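Local coordinates for protein type C neurotoxin (Clostridium botulinum, PDB 3PME) that probably anchors the botulinum C/D mosaic neurotoxin to nerve-cell membranes by binding gangliosides and phosphatidylethanolamine, at residues A[247-250]-A[255-258]; A[249-254]-A[269-274]; A[292-297]-A[303-308]; A[373-376]-A[382-385]. All coordinates share one frame; numbering follows the deposited sequence.

Contact 1 of 4, residues A[247-250]-A[255-258]; sequences RYIA and ILVL. With SO4 (sulfate ion), chain C.
Ala250 and Val257 face each other as an antiparallel hydrogen-bonded pair: Ala250 N donates a hydrogen bond to Val257 O at 2.9 Å, and Val257 N returns a bond of equal length to Ala250 O. The same two carbonyls also draw on weaker CA-H donors, Ile249 CA lying 3.5 Å from Val257 O and Leu256 CA similarly near Ala250 O. A further polar bond comes from a side chain. Arg247 runs extended from CG to NE, crosses Leu258 at about a right angle, and sets NH1 3.0 Å from Leu258 O. That carbonyl lies at the edge of the guanidinium, 16° out of its plane. Arginine suits this margin because its length carries NH1 to the carbonyl while the flat cation also meets the ring of Tyr384 in a cation-pi contact.

The two strands form a beta hairpin in the C-terminal receptor-binding domain, whose family belongs to the beta-trefoil group. On the face carrying Ile249 and Leu258, the contacts are apolar. Ile249 has CG1 beside the backbone N (chi1 -57°), which places this branch 3.9 Å from Leu258 CD2, the two side chains pointing the same way. Ile249 CG2, the other branch, lies 3.9 Å from Leu256 CD2. Branched aliphatic residues fill this buried side well, and strand 326-332 packs against Leu256.

On the side where Ala250 CB points, the strand meets a sulfate: Tyr248 OH donates to sulfate O1 at 2.7 Å, with the oxygen in the plane of the ring, and the small Ala250 CB lies beside the anion.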
# COMPACT_ATOMS: atom_id res chain seq x y z
N ARG A 247 -11.10 5.97 15.10
CA ARG A 247 -10.72 6.77 16.26
C ARG A 247 -9.49 7.59 15.96
O ARG A 247 -8.65 7.18 15.16
CB ARG A 247 -10.48 5.89 17.48
CG ARG A 247 -11.71 5.11 17.89
CD ARG A 247 -11.61 4.43 19.24
NE ARG A 247 -12.95 3.95 19.56
CZ ARG A 247 -13.80 4.55 20.39
NH1 ARG A 247 -13.45 5.62 21.10
NH2 ARG A 247 -15.00 4.03 20.57
N TYR A 248 -9.41 8.75 16.62
CA TYR A 248 -8.25 9.63 16.51
C TYR A 248 -7.60 9.76 17.88
O TYR A 248 -8.22 9.45 18.90
CB TYR A 248 -8.64 11.01 15.96
CG TYR A 248 -9.53 11.86 16.85
CD1 TYR A 248 -10.93 11.77 16.78
CD2 TYR A 248 -8.98 12.78 17.72
CE1 TYR A 248 -11.74 12.57 17.56
CE2 TYR A 248 -9.78 13.59 18.51
CZ TYR A 248 -11.16 13.48 18.42
OH TYR A 248 -11.98 14.28 19.21
N ILE A 249 -6.35 10.22 17.89
CA ILE A 249 -5.59 10.37 19.13
C ILE A 249 -5.87 11.74 19.74
O ILE A 249 -5.73 12.76 19.07
CB ILE A 249 -4.08 10.21 18.87
CG1 ILE A 249 -3.82 8.85 18.22
CG2 ILE A 249 -3.29 10.36 20.18
CD1 ILE A 249 -2.40 8.64 17.77
N ALA A 250 -6.27 11.76 21.00
CA ALA A 250 -6.56 13.01 21.70
C ALA A 250 -5.97 13.04 23.11
O ALA A 250 -5.98 12.04 23.81
CB ALA A 250 -8.06 13.23 21.78
N ILE A 255 -2.99 12.36 29.41
CA ILE A 255 -2.53 11.20 28.65
C ILE A 255 -3.20 11.21 27.29
O ILE A 255 -4.04 12.07 27.01
CB ILE A 255 -2.82 9.87 29.37
CG1 ILE A 255 -4.33 9.64 29.44
CG2 ILE A 255 -2.17 9.85 30.76
CD1 ILE A 255 -4.70 8.18 29.51
N LEU A 256 -2.82 10.28 26.43
CA LEU A 256 -3.46 10.18 25.13
C LEU A 256 -4.48 9.04 25.14
O LEU A 256 -4.23 7.97 25.70
CB LEU A 256 -2.41 9.90 24.06
CG LEU A 256 -1.38 11.00 23.85
CD1 LEU A 256 -0.34 10.52 22.84
CD2 LEU A 256 -2.06 12.28 23.40
N VAL A 257 -5.62 9.28 24.51
CA VAL A 257 -6.62 8.23 24.36
C VAL A 257 -7.13 8.24 22.93
O VAL A 257 -6.83 9.17 22.17
CB VAL A 257 -7.81 8.41 25.33
CG1 VAL A 257 -7.36 8.22 26.79
CG2 VAL A 257 -8.46 9.76 25.11
N LEU A 258 -7.91 7.22 22.56
CA LEU A 258 -8.47 7.13 21.22
C LEU A 258 -9.95 7.47 21.25
O LEU A 258 -10.75 6.77 21.86
CB LEU A 258 -8.26 5.72 20.65
CG LEU A 258 -6.83 5.16 20.73
CD1 LEU A 258 -6.71 3.78 20.07
CD2 LEU A 258 -5.82 6.14 20.13
S SO4 C . -9.66 16.95 20.86
O1 SO4 C . -10.64 15.87 20.87
O2 SO4 C . -8.53 16.62 20.00
O3 SO4 C . -10.30 18.16 20.35
O4 SO4 C . -9.16 17.18 22.21

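Contact 2 of 4, residues A[249-254]-A[269-274]; sequences IAPKNN and TKNPIT. With SO4 (sulfate ion), chain C.
Asn271 reaches across to the strand with its amide nitrogen: ND2 donates to Ile249 O at 2.9 Å along a nearly straight bond, and the acceptor lies only 6° out of the amide plane. The same nitrogen meets sulfate O2 at 2.7 Å, so the NH2 group is shared between a backbone carbonyl and an anion. CG of Asn271 stands beside its own backbone N (chi1 -55°), which swings the amide toward Ile249 O.

Lys270, the residue before it, reaches the sulfate from another direction. Its chain bends at chi3 (43°), bringing NZ to 3.0 Å from sulfate O3. Behind this pair, a water accepts from Ile249 N at 2.9 Å and is hydrogen-bonded to Lys270 O at 2.7 Å, so that both backbone polar groups of Ile249 are tied to the 269-274 segment, one directly and one through the water.

Further out, Asn271 has a left-handed helical backbone, a conformation asparagine tolerates better than most residues. The side chain of Ile249 packs on Met239 and Met297, and Ile273, whose CB points toward the 249-254 strand, touches Met239 as well. Apolar contacts thus back the polar bonds on the buried side.

Tyr299 OH also hydrogen-bonds the sulfate, besides the phenol of Tyr248. The ion probably came from the crystallisation liquor, yet a lysine, an amide and two phenols converging on it make this corner of the trefoil suited to an anionic group.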
# COMPACT_ATOMS: atom_id res chain seq x y z
N ILE A 249 -6.35 10.22 17.89
CA ILE A 249 -5.59 10.37 19.13
C ILE A 249 -5.87 11.74 19.74
O ILE A 249 -5.73 12.76 19.07
CB ILE A 249 -4.08 10.21 18.87
CG1 ILE A 249 -3.82 8.85 18.22
CG2 ILE A 249 -3.29 10.36 20.18
CD1 ILE A 249 -2.40 8.64 17.77
N ALA A 250 -6.27 11.76 21.00
CA ALA A 250 -6.56 13.01 21.70
C ALA A 250 -5.97 13.04 23.11
O ALA A 250 -5.98 12.04 23.81
CB ALA A 250 -8.06 13.23 21.78
N PRO A 251 -5.46 14.20 23.53
CA PRO A 251 -5.03 14.33 24.92
C PRO A 251 -6.25 14.50 25.82
O PRO A 251 -7.14 15.30 25.52
CB PRO A 251 -4.19 15.61 24.91
CG PRO A 251 -4.78 16.42 23.82
CD PRO A 251 -5.24 15.44 22.76
N LYS A 252 -6.29 13.76 26.91
CA LYS A 252 -7.37 13.89 27.88
C LYS A 252 -6.80 13.69 29.27
O LYS A 252 -6.24 12.64 29.56
CB LYS A 252 -8.47 12.86 27.59
CG LYS A 252 -9.63 12.86 28.58
CD LYS A 252 -10.74 11.94 28.08
CE LYS A 252 -11.90 11.88 29.06
NZ LYS A 252 -13.03 11.09 28.48
N ASN A 253 -6.90 14.71 30.11
CA ASN A 253 -6.35 14.62 31.46
C ASN A 253 -4.93 14.06 31.48
O ASN A 253 -4.62 13.13 32.23
CB ASN A 253 -7.27 13.79 32.36
CG ASN A 253 -8.52 14.54 32.75
OD1 ASN A 253 -8.49 15.75 32.97
ND2 ASN A 253 -9.63 13.82 32.86
N ASN A 254 -4.09 14.63 30.61
CA ASN A 254 -2.64 14.43 30.65
C ASN A 254 -2.11 13.14 30.03
O ASN A 254 -0.92 12.85 30.11
CB ASN A 254 -2.11 14.59 32.07
CG ASN A 254 -2.33 15.99 32.61
OD1 ASN A 254 -2.23 16.98 31.87
ND2 ASN A 254 -2.64 16.09 33.90
N THR A 269 -9.31 12.33 9.96
CA THR A 269 -10.02 12.66 11.19
C THR A 269 -9.46 13.94 11.83
O THR A 269 -9.64 15.03 11.30
CB THR A 269 -10.02 11.47 12.17
OG1 THR A 269 -8.66 11.09 12.45
CG2 THR A 269 -10.77 10.27 11.57
N LYS A 270 -8.76 13.81 12.96
CA LYS A 270 -8.21 14.95 13.69
C LYS A 270 -6.83 14.63 14.27
O LYS A 270 -6.47 13.46 14.45
CB LYS A 270 -9.13 15.33 14.86
CG LYS A 270 -10.52 15.75 14.47
CD LYS A 270 -11.33 16.12 15.70
CE LYS A 270 -10.48 16.94 16.65
NZ LYS A 270 -11.32 17.81 17.53
N ASN A 271 -6.10 15.69 14.62
CA ASN A 271 -4.80 15.57 15.29
C ASN A 271 -3.80 14.63 14.60
O ASN A 271 -3.28 13.71 15.22
CB ASN A 271 -4.98 15.12 16.75
CG ASN A 271 -5.92 16.02 17.53
OD1 ASN A 271 -6.05 17.22 17.23
ND2 ASN A 271 -6.56 15.47 18.55
N PRO A 272 -3.50 14.89 13.33
CA PRO A 272 -2.45 14.09 12.71
C PRO A 272 -1.13 14.29 13.42
O PRO A 272 -0.87 15.36 14.01
CB PRO A 272 -2.38 14.65 11.28
CG PRO A 272 -2.89 16.06 11.41
CD PRO A 272 -3.97 15.98 12.46
N ILE A 273 -0.31 13.25 13.41
CA ILE A 273 1.05 13.34 13.91
C ILE A 273 2.06 13.49 12.77
O ILE A 273 1.73 13.30 11.60
CB ILE A 273 1.40 12.12 14.81
CG1 ILE A 273 1.18 10.78 14.08
CG2 ILE A 273 0.55 12.17 16.09
CD1 ILE A 273 2.27 10.45 13.07
N THR A 274 3.29 13.86 13.11
CA THR A 274 4.40 13.73 12.18
C THR A 274 5.48 12.89 12.85
O THR A 274 5.52 12.78 14.07
CB THR A 274 4.98 15.06 11.74
OG1 THR A 274 5.45 15.76 12.90
CG2 THR A 274 3.93 15.89 11.03
S SO4 C . -9.66 16.95 20.86
O1 SO4 C . -10.64 15.87 20.87
O2 SO4 C . -8.53 16.62 20.00
O3 SO4 C . -10.30 18.16 20.35
O4 SO4 C . -9.16 17.18 22.21
O HOH W 1 -5.27 11.22 15.43

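Contact 3 of 4, residues A[292-297]-A[303-308]; sequences DIMFHM and EYMIIR
His296 and Met305 oppose each other as a non-hydrogen-bonded pair in the beta hairpin of strands 292-299 and 302-308, part of the curled antiparallel sheet of the trefoil domain. Following His296 outward, CB passes 3.5 Å from Tyr304 O. The imidazole then divides its contacts. ND1 donates to Glu303 OE2 at 2.8 Å, and the oxygen lies in the ring plane. The carboxylate, however, is turned almost perpendicular to the ring, the planes 86° apart, so ND1 approaches OE2 from above the carboxylate plane. On the other side of the ring, CD2 rests 3.7 Å from Met305 CB, and NE2 at the tip also lies near that carbon.

Glu303 can reach this far because its chain is fully extended, with CG opposite the backbone N across the CA–CB bond (chi1 -173°). A long acid placed diagonally from a histidine suits this partly exposed surface, where the carboxylate would probably favour a protonated imidazole.

Deeper in, the pairing becomes apolar. Phe295 CB meets Ile306 CD1 at 3.6 Å, while the ring itself leads off from the neighbouring strand. Back on the face of His296, the flexible Met294 and Met305 cross obliquely, SD of Met294 lying 4.0 Å from Met305 CE.

Backbone bonds hold the hairpin in register: Met297 and Tyr304 exchange two, and Ile306 N donates to Phe295 O. Beyond that bond the strands splay apart and a water takes over, accepting from Phe295 N at 2.8 Å while hydrogen-bonded to Ile306 O at 2.7 Å.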
# COMPACT_ATOMS: atom_id res chain seq x y z
N ASP A 292 14.98 4.60 14.47
CA ASP A 292 14.62 5.23 15.74
C ASP A 292 13.92 6.55 15.43
O ASP A 292 14.46 7.39 14.71
CB ASP A 292 15.86 5.53 16.59
CG ASP A 292 16.28 4.35 17.47
OD1 ASP A 292 15.72 3.24 17.34
OD2 ASP A 292 17.18 4.54 18.32
N ILE A 293 12.74 6.74 16.00
CA ILE A 293 11.87 7.83 15.62
C ILE A 293 11.23 8.50 16.84
O ILE A 293 11.25 7.94 17.94
CB ILE A 293 10.74 7.33 14.70
CG1 ILE A 293 9.83 6.37 15.45
CG2 ILE A 293 11.34 6.64 13.49
CD1 ILE A 293 8.59 5.93 14.66
N MET A 294 10.71 9.70 16.63
CA MET A 294 9.89 10.37 17.63
C MET A 294 8.60 10.79 16.95
O MET A 294 8.56 10.95 15.74
CB MET A 294 10.63 11.60 18.18
CG MET A 294 11.90 11.20 18.90
SD MET A 294 13.00 12.59 19.21
CE MET A 294 13.51 13.02 17.54
N PHE A 295 7.53 10.94 17.73
CA PHE A 295 6.25 11.39 17.19
C PHE A 295 5.96 12.79 17.68
O PHE A 295 6.03 13.04 18.89
CB PHE A 295 5.11 10.47 17.66
CG PHE A 295 5.26 9.04 17.21
CD1 PHE A 295 4.84 8.65 15.95
CD2 PHE A 295 5.80 8.09 18.06
CE1 PHE A 295 4.97 7.34 15.54
CE2 PHE A 295 5.94 6.77 17.66
CZ PHE A 295 5.51 6.39 16.39
N HIS A 296 5.65 13.71 16.77
CA HIS A 296 5.23 15.05 17.16
C HIS A 296 3.75 15.24 16.87
O HIS A 296 3.19 14.60 15.97
CB HIS A 296 6.04 16.13 16.46
CG HIS A 296 7.42 16.30 17.02
ND1 HIS A 296 8.16 17.45 16.84
CD2 HIS A 296 8.17 15.49 17.80
CE1 HIS A 296 9.32 17.32 17.45
NE2 HIS A 296 9.36 16.15 18.05
N MET A 297 3.10 16.10 17.63
CA MET A 297 1.72 16.47 17.37
C MET A 297 1.57 17.97 17.61
O MET A 297 1.96 18.47 18.66
CB MET A 297 0.74 15.72 18.27
CG MET A 297 -0.73 16.05 17.96
SD MET A 297 -1.92 15.36 19.13
CE MET A 297 -1.94 13.63 18.64
N GLU A 303 3.42 22.66 19.56
CA GLU A 303 4.04 21.40 19.13
C GLU A 303 4.47 20.58 20.34
O GLU A 303 5.16 21.07 21.23
CB GLU A 303 5.24 21.69 18.23
CG GLU A 303 5.85 20.44 17.60
CD GLU A 303 6.93 20.75 16.57
OE1 GLU A 303 7.50 21.87 16.60
OE2 GLU A 303 7.20 19.87 15.72
N TYR A 304 4.07 19.31 20.37
CA TYR A 304 4.43 18.42 21.45
C TYR A 304 5.11 17.19 20.89
O TYR A 304 4.92 16.86 19.72
CB TYR A 304 3.18 17.93 22.19
CG TYR A 304 2.39 19.03 22.86
CD1 TYR A 304 2.65 19.39 24.18
CD2 TYR A 304 1.38 19.70 22.16
CE1 TYR A 304 1.92 20.40 24.80
CE2 TYR A 304 0.65 20.71 22.78
CZ TYR A 304 0.93 21.05 24.10
OH TYR A 304 0.20 22.04 24.70
N MET A 305 5.90 16.51 21.72
CA MET A 305 6.36 15.17 21.37
C MET A 305 5.67 14.14 22.26
O MET A 305 5.33 14.43 23.40
CB MET A 305 7.88 15.04 21.47
CG MET A 305 8.42 15.15 22.87
SD MET A 305 10.23 14.98 22.88
CE MET A 305 10.41 13.36 22.17
N ILE A 306 5.41 12.95 21.71
CA ILE A 306 4.81 11.89 22.48
C ILE A 306 5.87 11.18 23.31
O ILE A 306 6.94 10.83 22.80
CB ILE A 306 4.10 10.87 21.57
CG1 ILE A 306 2.95 11.56 20.81
CG2 ILE A 306 3.58 9.69 22.39
CD1 ILE A 306 2.20 10.63 19.84
N ILE A 307 5.58 10.98 24.59
CA ILE A 307 6.50 10.23 25.44
C ILE A 307 5.76 9.12 26.16
O ILE A 307 4.55 9.18 26.30
CB ILE A 307 7.18 11.14 26.49
CG1 ILE A 307 6.14 11.77 27.42
CG2 ILE A 307 8.02 12.20 25.79
CD1 ILE A 307 6.74 12.38 28.70
N ARG A 308 6.51 8.12 26.58
CA ARG A 308 6.00 7.09 27.47
C ARG A 308 5.94 7.64 28.89
O ARG A 308 6.84 8.38 29.31
CB ARG A 308 6.94 5.89 27.45
CG ARG A 308 6.30 4.56 27.79
CD ARG A 308 7.35 3.58 28.29
NE ARG A 308 7.65 3.88 29.68
CZ ARG A 308 8.57 3.27 30.42
NH1 ARG A 308 8.73 3.63 31.68
NH2 ARG A 308 9.32 2.30 29.91
O HOH W 2 8.18 10.90 20.43

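Contact 4 of 4, residues A[373-376]-A[382-385]; sequences YKPW and NAYT
Pro375 and Thr385 cross obliquely at the middle of the contact, Pro375 CG lying 3.4 Å from Thr385 OG1 and the methyl CG2 lying against Pro375 CB. The same Pro375 CG also leans over one face of the Trp376 indole, 3.7 Å above the plane and offset toward the rim. Ala383 fits beside both: its CB touches Trp376 CH2 at 3.8 Å and also reaches the proline ring. The short methyl of alanine suits the narrow place between proline and indole, and Val257 packs on the same alanine and indole. The pyrrole end of Trp376 is used elsewhere, NE1 donating to Lys252 O in the 247-260 hairpin.

Lys374 and Asn382 lie side by side, pointing the same way. A bend at chi4 (60°) curls the lysine tip back, and NZ donates to Asn382 OD1 at 2.9 Å, in the carbonyl plane and on a lone pair.

Where strand 366-373 ends, Tyr373 and Ala383 form an antiparallel hydrogen-bonded pair, with Ala383 N donating to Tyr373 O at 2.8 Å. Ala383 O accepts twice: Tyr373 N comes at 3.0 Å, and Thr385 OG1 stands at 2.9 Å, 75° out of the carbonyl plane. The buried threonine hydroxyl lying against the apolar proline thus has its proton engaged within its own strand, by Ala383 O, and methyl CG2 adds the apolar contact.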
# COMPACT_ATOMS: atom_id res chain seq x y z
N TYR A 373 -8.54 0.15 28.46
CA TYR A 373 -7.89 0.14 29.76
C TYR A 373 -8.53 1.16 30.68
O TYR A 373 -9.42 1.92 30.26
CB TYR A 373 -6.40 0.52 29.60
CG TYR A 373 -5.52 -0.61 29.10
CD1 TYR A 373 -5.07 -1.59 29.96
CD2 TYR A 373 -5.11 -0.66 27.77
CE1 TYR A 373 -4.26 -2.62 29.53
CE2 TYR A 373 -4.28 -1.69 27.33
CZ TYR A 373 -3.87 -2.67 28.21
OH TYR A 373 -3.04 -3.70 27.79
N LYS A 374 -8.08 1.18 31.92
CA LYS A 374 -8.34 2.29 32.83
C LYS A 374 -7.02 3.04 32.95
O LYS A 374 -6.21 2.73 33.81
CB LYS A 374 -8.77 1.76 34.20
CG LYS A 374 -10.10 1.00 34.18
CD LYS A 374 -10.34 0.32 35.52
CE LYS A 374 -11.74 -0.22 35.63
NZ LYS A 374 -11.98 -1.21 34.57
N PRO A 375 -6.78 4.01 32.05
CA PRO A 375 -5.42 4.56 31.89
C PRO A 375 -5.04 5.67 32.86
O PRO A 375 -3.84 6.00 32.92
CB PRO A 375 -5.44 5.09 30.45
CG PRO A 375 -6.88 5.54 30.27
CD PRO A 375 -7.71 4.51 31.02
N TRP A 376 -5.99 6.24 33.59
CA TRP A 376 -5.68 7.29 34.56
C TRP A 376 -5.53 6.69 35.94
O TRP A 376 -6.44 6.02 36.43
CB TRP A 376 -6.77 8.36 34.59
CG TRP A 376 -6.98 9.06 33.28
CD1 TRP A 376 -6.26 10.10 32.78
CD2 TRP A 376 -7.99 8.76 32.31
NE1 TRP A 376 -6.76 10.48 31.56
CE2 TRP A 376 -7.82 9.67 31.24
CE3 TRP A 376 -9.02 7.83 32.24
CZ2 TRP A 376 -8.64 9.66 30.12
CZ3 TRP A 376 -9.83 7.82 31.13
CH2 TRP A 376 -9.64 8.73 30.08
N ASN A 382 -12.91 3.78 32.03
CA ASN A 382 -12.36 3.04 30.90
C ASN A 382 -12.19 3.96 29.70
O ASN A 382 -12.97 4.88 29.51
CB ASN A 382 -13.30 1.89 30.52
CG ASN A 382 -13.52 0.92 31.66
OD1 ASN A 382 -12.59 0.23 32.09
ND2 ASN A 382 -14.74 0.87 32.17
N ALA A 383 -11.18 3.67 28.89
CA ALA A 383 -10.93 4.41 27.66
C ALA A 383 -10.21 3.52 26.67
O ALA A 383 -9.45 2.65 27.06
CB ALA A 383 -10.09 5.66 27.96
N TYR A 384 -10.45 3.73 25.38
CA TYR A 384 -9.61 3.12 24.36
C TYR A 384 -8.28 3.86 24.43
O TYR A 384 -8.26 5.09 24.31
CB TYR A 384 -10.23 3.26 22.98
CG TYR A 384 -11.51 2.48 22.76
CD1 TYR A 384 -12.73 2.96 23.23
CD2 TYR A 384 -11.50 1.29 22.05
CE1 TYR A 384 -13.91 2.25 23.00
CE2 TYR A 384 -12.66 0.57 21.82
CZ TYR A 384 -13.86 1.06 22.30
OH TYR A 384 -15.03 0.36 22.07
N THR A 385 -7.19 3.12 24.64
CA THR A 385 -5.94 3.77 25.03
C THR A 385 -4.76 3.16 24.27
O THR A 385 -4.63 1.93 24.21
CB THR A 385 -5.67 3.59 26.54
OG1 THR A 385 -6.85 3.94 27.29
CG2 THR A 385 -4.48 4.44 26.99

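From the N terminus, contact 1 closes the hairpin 247-260 through its two-residue turn. Contact 2 starts from the same strand, sharing Ile249 and Ala250, and closes a longer loop at 269-274; the two spans therefore overlap, and both touch the same sulfate. Contact 3 follows in series as a separate hairpin, joined to contact 2 where Thr274 pairs with His296 in neighbouring strands. Contact 4, the last of the four, closes the loop between strands 366-373 and 383-389 and returns to the first hairpin: Tyr384 and Leu258 share a backbone hydrogen bond, and Trp376 sits beside the turn of contact 1's hairpin. Contacts 3 and 4 do not touch, though both belong to the same curled sheet.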